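Local coordinates for protein thymidylate kinase (PDB 3LD9) that probably phosphorylates dTMP to dTDP with ATP, a step shared by the de novo and salvage routes to dTTP, at residues D80-R92 against F115-I129. Residues are numbered along the deposited sequence; the frame is centred on the assembly and turned at random.
Sequences DSLSELLFFIAMR and FIDSTIAYQGYGQGI
R92 starts with CG anti to the backbone N (chi1 177°) and bends at chi3, which brings its guanidinium end-on to T119. In T119 the first torsion (chi1 -46°) sets OG1 beside the backbone N, facing R92, and leaves CG2 facing L85. Both terminal nitrogens bond the one oxygen, in the guanidinium plane: R92 NH1 to T119 OG1 is 3.0 Å and R92 NH2 to T119 OG1 is 3.2 Å. The start of helix 116-126, at I116, covers one guanidinium face. NH2 also makes a salt bridge with E59, and NH1 a hydrogen bond with N138.

Next along the nearly antiparallel helices, L85 CD1 presses on T119 CG2 at 3.4 Å, a tight fit. L85 CB rests on Q123 CG. The Q123 amide stands steeply to the F88 ring, with OE1 at the ring edge. I129 CG2 meets L85 CD2.

At the S81-Q127 end, one water accepts from Q123 NE2 and Q127 NE2 and donates to S81 O and E84 OE1.

Both helices belong to the P-loop kinase fold; the F115 side chain lies about 9 Å from that of K34, a predicted ATP-binding residue. The shared bonds fix the guanidinium's rotation, and E59 probably offsets its buried charge.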
ATOM      1  N   ASP A  80     -16.316  -6.979 -18.198  1.00 26.28           N
ATOM      2  CA  ASP A  80     -15.929  -6.799 -19.603  1.00 26.52           C
ATOM      3  C   ASP A  80     -14.469  -7.214 -19.746  1.00 25.89           C
ATOM      4  O   ASP A  80     -13.629  -6.854 -18.913  1.00 23.91           O
ATOM      5  CB  ASP A  80     -16.110  -5.342 -20.010  1.00 25.69           C
ATOM      6  CG  ASP A  80     -15.513  -5.027 -21.369  1.00 25.69           C
ATOM      7  OD1 ASP A  80     -16.196  -5.263 -22.385  1.00 28.05           O
ATOM      8  OD2 ASP A  80     -14.373  -4.535 -21.426  1.00 23.86           O
ATOM      9  N   SER A  81     -14.158  -7.986 -20.785  1.00 26.92           N
ATOM     10  CA  SER A  81     -12.815  -8.548 -20.887  1.00 26.41           C
ATOM     11  C   SER A  81     -11.754  -7.448 -21.057  1.00 25.01           C
ATOM     12  O   SER A  81     -10.650  -7.577 -20.532  1.00 23.82           O
ATOM     13  CB  SER A  81     -12.739  -9.545 -22.029  1.00 28.26           C
ATOM     14  OG  SER A  81     -13.303  -8.953 -23.180  1.00 31.72           O
ATOM     15  N   LEU A  82     -12.079  -6.366 -21.765  1.00 24.29           N
ATOM     16  CA  LEU A  82     -11.118  -5.256 -21.898  1.00 24.20           C
ATOM     17  C   LEU A  82     -10.882  -4.543 -20.545  1.00 22.04           C
ATOM     18  O   LEU A  82      -9.757  -4.204 -20.197  1.00 21.95           O
ATOM     19  CB  LEU A  82     -11.550  -4.299 -23.016  1.00 24.79           C
ATOM     20  CG  LEU A  82     -10.684  -3.081 -23.354  1.00 25.85           C
ATOM     21  CD1 LEU A  82      -9.258  -3.484 -23.843  1.00 27.70           C
ATOM     22  CD2 LEU A  82     -11.376  -2.250 -24.430  1.00 24.72           C
ATOM     23  N   SER A  83     -11.934  -4.340 -19.763  1.00 22.18           N
ATOM     24  CA  SER A  83     -11.781  -3.811 -18.425  1.00 20.93           C
ATOM     25  C   SER A  83     -10.857  -4.700 -17.617  1.00 21.08           C
ATOM     26  O   SER A  83      -9.921  -4.205 -16.941  1.00 20.75           O
ATOM     27  CB  SER A  83     -13.151  -3.676 -17.746  1.00 22.04           C
ATOM     28  OG  SER A  83     -13.047  -3.112 -16.454  1.00 20.61           O
ATOM     29  N   GLU A  84     -11.072  -6.015 -17.693  1.00 21.14           N
ATOM     30  CA  GLU A  84     -10.308  -6.943 -16.869  1.00 20.60           C
ATOM     31  C   GLU A  84      -8.831  -6.886 -17.245  1.00 19.51           C
ATOM     32  O   GLU A  84      -7.958  -6.853 -16.373  1.00 17.77           O
ATOM     33  CB  GLU A  84     -10.849  -8.370 -16.987  1.00 22.58           C
ATOM     34  CG  GLU A  84     -10.074  -9.438 -16.176  1.00 24.08           C
ATOM     35  CD  GLU A  84     -10.575 -10.858 -16.425  1.00 27.99           C
ATOM     36  OE1 GLU A  84     -11.199 -11.090 -17.449  1.00 31.46           O
ATOM     37  OE2 GLU A  84     -10.318 -11.752 -15.611  1.00 31.72           O
ATOM     38  N   LEU A  85      -8.548  -6.859 -18.533  1.00 19.37           N
ATOM     39  CA  LEU A  85      -7.177  -6.678 -18.999  1.00 19.24           C
ATOM     40  C   LEU A  85      -6.550  -5.415 -18.377  1.00 17.95           C
ATOM     41  O   LEU A  85      -5.446  -5.456 -17.861  1.00 17.09           O
ATOM     42  CB  LEU A  85      -7.158  -6.577 -20.522  1.00 20.16           C
ATOM     43  CG  LEU A  85      -5.897  -6.017 -21.168  1.00 20.90           C
ATOM     44  CD1 LEU A  85      -4.723  -6.931 -20.891  1.00 18.75           C
ATOM     45  CD2 LEU A  85      -6.124  -5.893 -22.658  1.00 19.92           C
ATOM     46  N   LEU A  86      -7.269  -4.304 -18.418  1.00 17.48           N
ATOM     47  CA  LEU A  86      -6.698  -3.056 -17.947  1.00 17.56           C
ATOM     48  C   LEU A  86      -6.497  -3.089 -16.433  1.00 17.33           C
ATOM     49  O   LEU A  86      -5.509  -2.528 -15.931  1.00 17.99           O
ATOM     50  CB  LEU A  86      -7.549  -1.858 -18.393  1.00 17.27           C
ATOM     51  CG  LEU A  86      -7.435  -1.637 -19.923  1.00 18.39           C
ATOM     52  CD1 LEU A  86      -8.675  -0.949 -20.471  1.00 14.18           C
ATOM     53  CD2 LEU A  86      -6.156  -0.892 -20.347  1.00 18.79           C
ATOM     54  N   PHE A  87      -7.376  -3.762 -15.695  1.00 16.54           N
ATOM     55  CA  PHE A  87      -7.134  -3.876 -14.250  1.00 16.83           C
ATOM     56  C   PHE A  87      -5.836  -4.638 -14.038  1.00 16.27           C
ATOM     57  O   PHE A  87      -5.001  -4.213 -13.224  1.00 17.29           O
ATOM     58  CB  PHE A  87      -8.261  -4.558 -13.476  1.00 17.12           C
ATOM     59  CG  PHE A  87      -9.396  -3.656 -13.130  1.00 14.96           C
ATOM     60  CD1 PHE A  87      -9.235  -2.638 -12.226  1.00 16.00           C
ATOM     61  CD2 PHE A  87     -10.652  -3.875 -13.676  1.00 15.64           C
ATOM     62  CE1 PHE A  87     -10.317  -1.797 -11.889  1.00 14.24           C
ATOM     63  CE2 PHE A  87     -11.711  -3.063 -13.384  1.00 14.78           C
ATOM     64  CZ  PHE A  87     -11.549  -2.013 -12.487  1.00 16.32           C
ATOM     65  N   PHE A  88      -5.633  -5.716 -14.785  1.00 17.12           N
ATOM     66  CA  PHE A  88      -4.405  -6.521 -14.627  1.00 17.87           C
ATOM     67  C   PHE A  88      -3.144  -5.752 -15.013  1.00 16.95           C
ATOM     68  O   PHE A  88      -2.089  -5.984 -14.454  1.00 16.22           O
ATOM     69  CB  PHE A  88      -4.418  -7.824 -15.441  1.00 19.22           C
ATOM     70  CG  PHE A  88      -5.446  -8.840 -15.008  1.00 21.77           C
ATOM     71  CD1 PHE A  88      -5.980  -8.845 -13.739  1.00 22.65           C
ATOM     72  CD2 PHE A  88      -5.843  -9.827 -15.917  1.00 24.84           C
ATOM     73  CE1 PHE A  88      -6.931  -9.797 -13.376  1.00 25.33           C
ATOM     74  CE2 PHE A  88      -6.763 -10.807 -15.567  1.00 26.68           C
ATOM     75  CZ  PHE A  88      -7.324 -10.781 -14.288  1.00 26.43           C
ATOM     76  N   ILE A  89      -3.257  -4.872 -16.003  1.00 17.14           N
ATOM     77  CA  ILE A  89      -2.120  -4.079 -16.459  1.00 16.85           C
ATOM     78  C   ILE A  89      -1.802  -2.993 -15.395  1.00 16.58           C
ATOM     79  O   ILE A  89      -0.648  -2.794 -15.031  1.00 16.00           O
ATOM     80  CB  ILE A  89      -2.378  -3.522 -17.876  1.00 17.20           C
ATOM     81  CG1 ILE A  89      -2.450  -4.668 -18.893  1.00 18.70           C
ATOM     82  CG2 ILE A  89      -1.303  -2.545 -18.272  1.00 17.90           C
ATOM     83  CD1 ILE A  89      -1.082  -5.362 -19.193  1.00 19.14           C
ATOM     84  N   ALA A  90      -2.829  -2.359 -14.841  1.00 16.37           N
ATOM     85  CA  ALA A  90      -2.629  -1.430 -13.718  1.00 16.52           C
ATOM     86  C   ALA A  90      -1.943  -2.087 -12.498  1.00 16.12           C
ATOM     87  O   ALA A  90      -1.033  -1.533 -11.911  1.00 15.71           O
ATOM     88  CB  ALA A  90      -3.964  -0.814 -13.299  1.00 15.54           C
ATOM     89  N   MET A  91      -2.381  -3.277 -12.148  1.00 16.53           N
ATOM     90  CA  MET A  91      -1.825  -4.014 -10.998  1.00 16.10           C
ATOM     91  C   MET A  91      -0.384  -4.415 -11.272  1.00 15.88           C
ATOM     92  O   MET A  91       0.482  -4.360 -10.381  1.00 14.62           O
ATOM     93  CB  MET A  91      -2.686  -5.258 -10.717  1.00 15.81           C
ATOM     94  CG  MET A  91      -4.086  -4.903 -10.225  1.00 18.09           C
ATOM     95  SD  MET A  91      -5.318  -6.235 -10.319  1.00 23.82           S
ATOM     96  CE  MET A  91      -4.797  -7.119  -8.875  1.00 14.65           C
ATOM     97  N   ARG A  92      -0.132  -4.816 -12.516  1.00 16.40           N
ATOM     98  CA  ARG A  92       1.229  -5.168 -12.993  1.00 16.57           C
ATOM     99  C   ARG A  92       2.179  -3.974 -12.854  1.00 17.39           C
ATOM    100  O   ARG A  92       3.286  -4.113 -12.342  1.00 16.53           O
ATOM    101  CB  ARG A  92       1.203  -5.626 -14.440  1.00 17.09           C
ATOM    102  CG  ARG A  92       2.610  -5.922 -14.998  1.00 18.00           C
ATOM    103  CD  ARG A  92       2.564  -6.831 -16.211  1.00 19.51           C
ATOM    104  NE  ARG A  92       1.864  -8.037 -15.820  1.00 19.64           N
ATOM    105  CZ  ARG A  92       1.014  -8.730 -16.543  1.00 20.69           C
ATOM    106  NH1 ARG A  92       0.733  -8.419 -17.789  1.00 22.24           N
ATOM    107  NH2 ARG A  92       0.435  -9.775 -15.970  1.00 22.93           N
ATOM    108  N   PHE A 115       2.614 -13.807 -15.072  1.00 21.98           N
ATOM    109  CA  PHE A 115       3.139 -12.509 -15.476  1.00 21.29           C
ATOM    110  C   PHE A 115       2.635 -12.198 -16.883  1.00 22.03           C
ATOM    111  O   PHE A 115       1.527 -12.580 -17.225  1.00 22.30           O
ATOM    112  CB  PHE A 115       4.663 -12.512 -15.398  1.00 21.18           C
ATOM    113  CG  PHE A 115       5.277 -11.139 -15.317  1.00 21.35           C
ATOM    114  CD1 PHE A 115       4.865 -10.235 -14.357  1.00 19.94           C
ATOM    115  CD2 PHE A 115       6.292 -10.760 -16.185  1.00 22.59           C
ATOM    116  CE1 PHE A 115       5.412  -8.982 -14.280  1.00 20.36           C
ATOM    117  CE2 PHE A 115       6.870  -9.502 -16.083  1.00 21.51           C
ATOM    118  CZ  PHE A 115       6.408  -8.611 -15.124  1.00 21.27           C
ATOM    119  N   ILE A 116       3.447 -11.525 -17.696  1.00 22.84           N
ATOM    120  CA  ILE A 116       3.022 -10.996 -18.975  1.00 23.32           C
ATOM    121  C   ILE A 116       2.508 -12.050 -19.959  1.00 24.99           C
ATOM    122  O   ILE A 116       1.680 -11.728 -20.789  1.00 23.90           O
ATOM    123  CB  ILE A 116       4.154 -10.204 -19.695  1.00 24.44           C
ATOM    124  CG1 ILE A 116       5.342 -11.126 -20.063  1.00 25.27           C
ATOM    125  CG2 ILE A 116       4.570  -8.979 -18.861  1.00 22.04           C
ATOM    126  CD1 ILE A 116       6.541 -10.384 -20.631  1.00 24.63           C
ATOM    127  N   ASP A 117       3.003 -13.287 -19.890  1.00 25.13           N
ATOM    128  CA  ASP A 117       2.565 -14.276 -20.879  1.00 26.63           C
ATOM    129  C   ASP A 117       1.152 -14.817 -20.574  1.00 26.55           C
ATOM    130  O   ASP A 117       0.398 -15.123 -21.493  1.00 26.14           O
ATOM    131  CB  ASP A 117       3.592 -15.415 -21.020  1.00 27.45           C
ATOM    132  CG  ASP A 117       4.969 -14.902 -21.364  1.00 27.56           C
ATOM    133  OD1 ASP A 117       5.089 -14.123 -22.348  1.00 28.13           O
ATOM    134  OD2 ASP A 117       5.919 -15.247 -20.634  1.00 26.52           O
ATOM    135  N   SER A 118       0.789 -14.925 -19.297  1.00 25.31           N
ATOM    136  CA  SER A 118      -0.599 -15.266 -18.968  1.00 26.51           C
ATOM    137  C   SER A 118      -1.585 -14.303 -19.638  1.00 25.73           C
ATOM    138  O   SER A 118      -2.636 -14.709 -20.108  1.00 25.95           O
ATOM    139  CB  SER A 118      -0.824 -15.302 -17.448  1.00 25.36           C
ATOM    140  OG  SER A 118      -0.264 -16.541 -16.934  1.00 31.34           O
ATOM    141  N   THR A 119      -1.229 -13.028 -19.671  1.00 25.33           N
ATOM    142  CA  THR A 119      -2.126 -12.004 -20.207  1.00 25.27           C
ATOM    143  C   THR A 119      -2.351 -12.166 -21.684  1.00 26.39           C
ATOM    144  O   THR A 119      -3.477 -12.044 -22.145  1.00 28.67           O
ATOM    145  CB  THR A 119      -1.619 -10.584 -19.911  1.00 23.76           C
ATOM    146  OG1 THR A 119      -1.224 -10.516 -18.545  1.00 24.18           O
ATOM    147  CG2 THR A 119      -2.723  -9.591 -20.152  1.00 22.37           C
ATOM    148  N   ILE A 120      -1.304 -12.472 -22.438  1.00 27.55           N
ATOM    149  CA  ILE A 120      -1.457 -12.793 -23.876  1.00 28.50           C
ATOM    150  C   ILE A 120      -2.299 -14.048 -24.086  1.00 29.52           C
ATOM    151  O   ILE A 120      -3.217 -14.078 -24.925  1.00 30.82           O
ATOM    152  CB  ILE A 120      -0.065 -12.999 -24.558  1.00 29.68           C
ATOM    153  CG1 ILE A 120       0.625 -11.643 -24.768  1.00 29.56           C
ATOM    154  CG2 ILE A 120      -0.214 -13.738 -25.863  1.00 29.22           C
ATOM    155  CD1 ILE A 120       0.087 -10.879 -26.000  1.00 30.21           C
ATOM    156  N   ALA A 121      -1.998 -15.095 -23.323  1.00 29.34           N
ATOM    157  CA  ALA A 121      -2.724 -16.348 -23.481  1.00 30.48           C
ATOM    158  C   ALA A 121      -4.200 -16.227 -23.093  1.00 30.22           C
ATOM    159  O   ALA A 121      -5.068 -16.683 -23.815  1.00 30.70           O
ATOM    160  CB  ALA A 121      -2.020 -17.498 -22.691  1.00 29.96           C
ATOM    161  N   TYR A 122      -4.485 -15.617 -21.947  1.00 29.56           N
ATOM    162  CA  TYR A 122      -5.865 -15.523 -21.489  1.00 29.93           C
ATOM    163  C   TYR A 122      -6.622 -14.369 -22.144  1.00 30.56           C
ATOM    164  O   TYR A 122      -7.694 -14.591 -22.725  1.00 31.10           O
ATOM    165  CB  TYR A 122      -5.934 -15.430 -19.973  1.00 29.03           C
ATOM    166  CG  TYR A 122      -5.773 -16.780 -19.315  1.00 29.88           C
ATOM    167  CD1 TYR A 122      -4.513 -17.290 -18.982  1.00 28.61           C
ATOM    168  CD2 TYR A 122      -6.883 -17.569 -19.071  1.00 31.26           C
ATOM    169  CE1 TYR A 122      -4.384 -18.530 -18.376  1.00 28.38           C
ATOM    170  CE2 TYR A 122      -6.766 -18.811 -18.488  1.00 31.92           C
ATOM    171  CZ  TYR A 122      -5.528 -19.289 -18.137  1.00 32.40           C
ATOM    172  OH  TYR A 122      -5.474 -20.556 -17.582  1.00 36.89           O
ATOM    173  N   GLN A 123      -6.101 -13.141 -22.046  1.00 29.74           N
ATOM    174  CA  GLN A 123      -6.849 -11.978 -22.558  1.00 29.56           C
ATOM    175  C   GLN A 123      -6.828 -11.922 -24.091  1.00 30.38           C
ATOM    176  O   GLN A 123      -7.795 -11.452 -24.719  1.00 30.69           O
ATOM    177  CB  GLN A 123      -6.317 -10.655 -21.989  1.00 28.64           C
ATOM    178  CG  GLN A 123      -6.845 -10.301 -20.564  1.00 29.29           C
ATOM    179  CD  GLN A 123      -6.678 -11.443 -19.583  1.00 28.80           C
ATOM    180  OE1 GLN A 123      -5.566 -11.729 -19.182  1.00 30.88           O
ATOM    181  NE2 GLN A 123      -7.771 -12.114 -19.220  1.00 26.72           N
ATOM    182  N   GLY A 124      -5.727 -12.375 -24.679  1.00 29.74           N
ATOM    183  CA  GLY A 124      -5.550 -12.310 -26.124  1.00 32.22           C
ATOM    184  C   GLY A 124      -6.140 -13.506 -26.873  1.00 33.63           C
ATOM    185  O   GLY A 124      -7.106 -13.385 -27.596  1.00 34.78           O
ATOM    186  N   TYR A 125      -5.563 -14.680 -26.676  1.00 34.45           N
ATOM    187  CA  TYR A 125      -6.072 -15.874 -27.362  1.00 36.09           C
ATOM    188  C   TYR A 125      -7.424 -16.285 -26.804  1.00 36.05           C
ATOM    189  O   TYR A 125      -8.365 -16.500 -27.558  1.00 37.58           O
ATOM    190  CB  TYR A 125      -5.074 -17.016 -27.252  1.00 36.11           C
ATOM    191  CG  TYR A 125      -3.918 -16.909 -28.218  1.00 37.53           C
ATOM    192  CD1 TYR A 125      -2.910 -15.975 -28.034  1.00 37.20           C
ATOM    193  CD2 TYR A 125      -3.821 -17.767 -29.311  1.00 40.88           C
ATOM    194  CE1 TYR A 125      -1.824 -15.893 -28.928  1.00 39.08           C
ATOM    195  CE2 TYR A 125      -2.743 -17.698 -30.209  1.00 41.70           C
ATOM    196  CZ  TYR A 125      -1.758 -16.752 -30.011  1.00 40.98           C
ATOM    197  OH  TYR A 125      -0.706 -16.685 -30.885  1.00 42.35           O
ATOM    198  N   GLY A 126      -7.523 -16.378 -25.484  1.00 34.65           N
ATOM    199  CA  GLY A 126      -8.779 -16.738 -24.828  1.00 35.36           C
ATOM    200  C   GLY A 126      -9.938 -15.814 -25.181  1.00 36.08           C
ATOM    201  O   GLY A 126     -10.915 -16.234 -25.820  1.00 37.43           O
ATOM    202  N   GLN A 127      -9.809 -14.550 -24.797  1.00 34.96           N
ATOM    203  CA  GLN A 127     -10.884 -13.567 -24.950  1.00 35.67           C
ATOM    204  C   GLN A 127     -10.889 -12.821 -26.293  1.00 35.88           C
ATOM    205  O   GLN A 127     -11.806 -12.084 -26.564  1.00 35.99           O
ATOM    206  CB  GLN A 127     -10.824 -12.535 -23.829  1.00 34.19           C
ATOM    207  CG  GLN A 127     -10.699 -13.111 -22.432  1.00 36.91           C
ATOM    208  CD  GLN A 127     -12.015 -13.205 -21.733  1.00 40.97           C
ATOM    209  OE1 GLN A 127     -13.007 -13.623 -22.333  1.00 46.89           O
ATOM    210  NE2 GLN A 127     -12.055 -12.760 -20.470  1.00 41.35           N
ATOM    211  N   GLY A 128      -9.864 -12.991 -27.122  1.00 36.73           N
ATOM    212  CA  GLY A 128      -9.873 -12.389 -28.466  1.00 37.90           C
ATOM    213  C   GLY A 128      -9.340 -10.972 -28.549  1.00 37.20           C
ATOM    214  O   GLY A 128      -9.472 -10.332 -29.592  1.00 37.95           O
ATOM    215  N   ILE A 129      -8.739 -10.464 -27.467  1.00 35.25           N
ATOM    216  CA  ILE A 129      -8.220  -9.108 -27.496  1.00 34.43           C
ATOM    217  C   ILE A 129      -6.915  -9.082 -28.282  1.00 35.80           C
ATOM    218  O   ILE A 129      -6.084  -9.985 -28.193  1.00 35.56           O
ATOM    219  CB  ILE A 129      -8.014  -8.511 -26.096  1.00 32.18           C
ATOM    220  CG1 ILE A 129      -9.377  -8.411 -25.391  1.00 31.89           C
ATOM    221  CG2 ILE A 129      -7.381  -7.123 -26.211  1.00 30.98           C
ATOM    222  CD1 ILE A 129      -9.322  -8.129 -23.956  1.00 26.78           C
TER
HETATM  223  O   HOH W   1     -14.058 -11.372 -24.779  1.00 32.00           O
HETATM  224  O   HOH W   2     -10.249 -10.722 -20.087  1.00 33.36           O
HETATM  225  O   HOH W   3     -13.835 -11.350 -18.059  1.00 27.04           O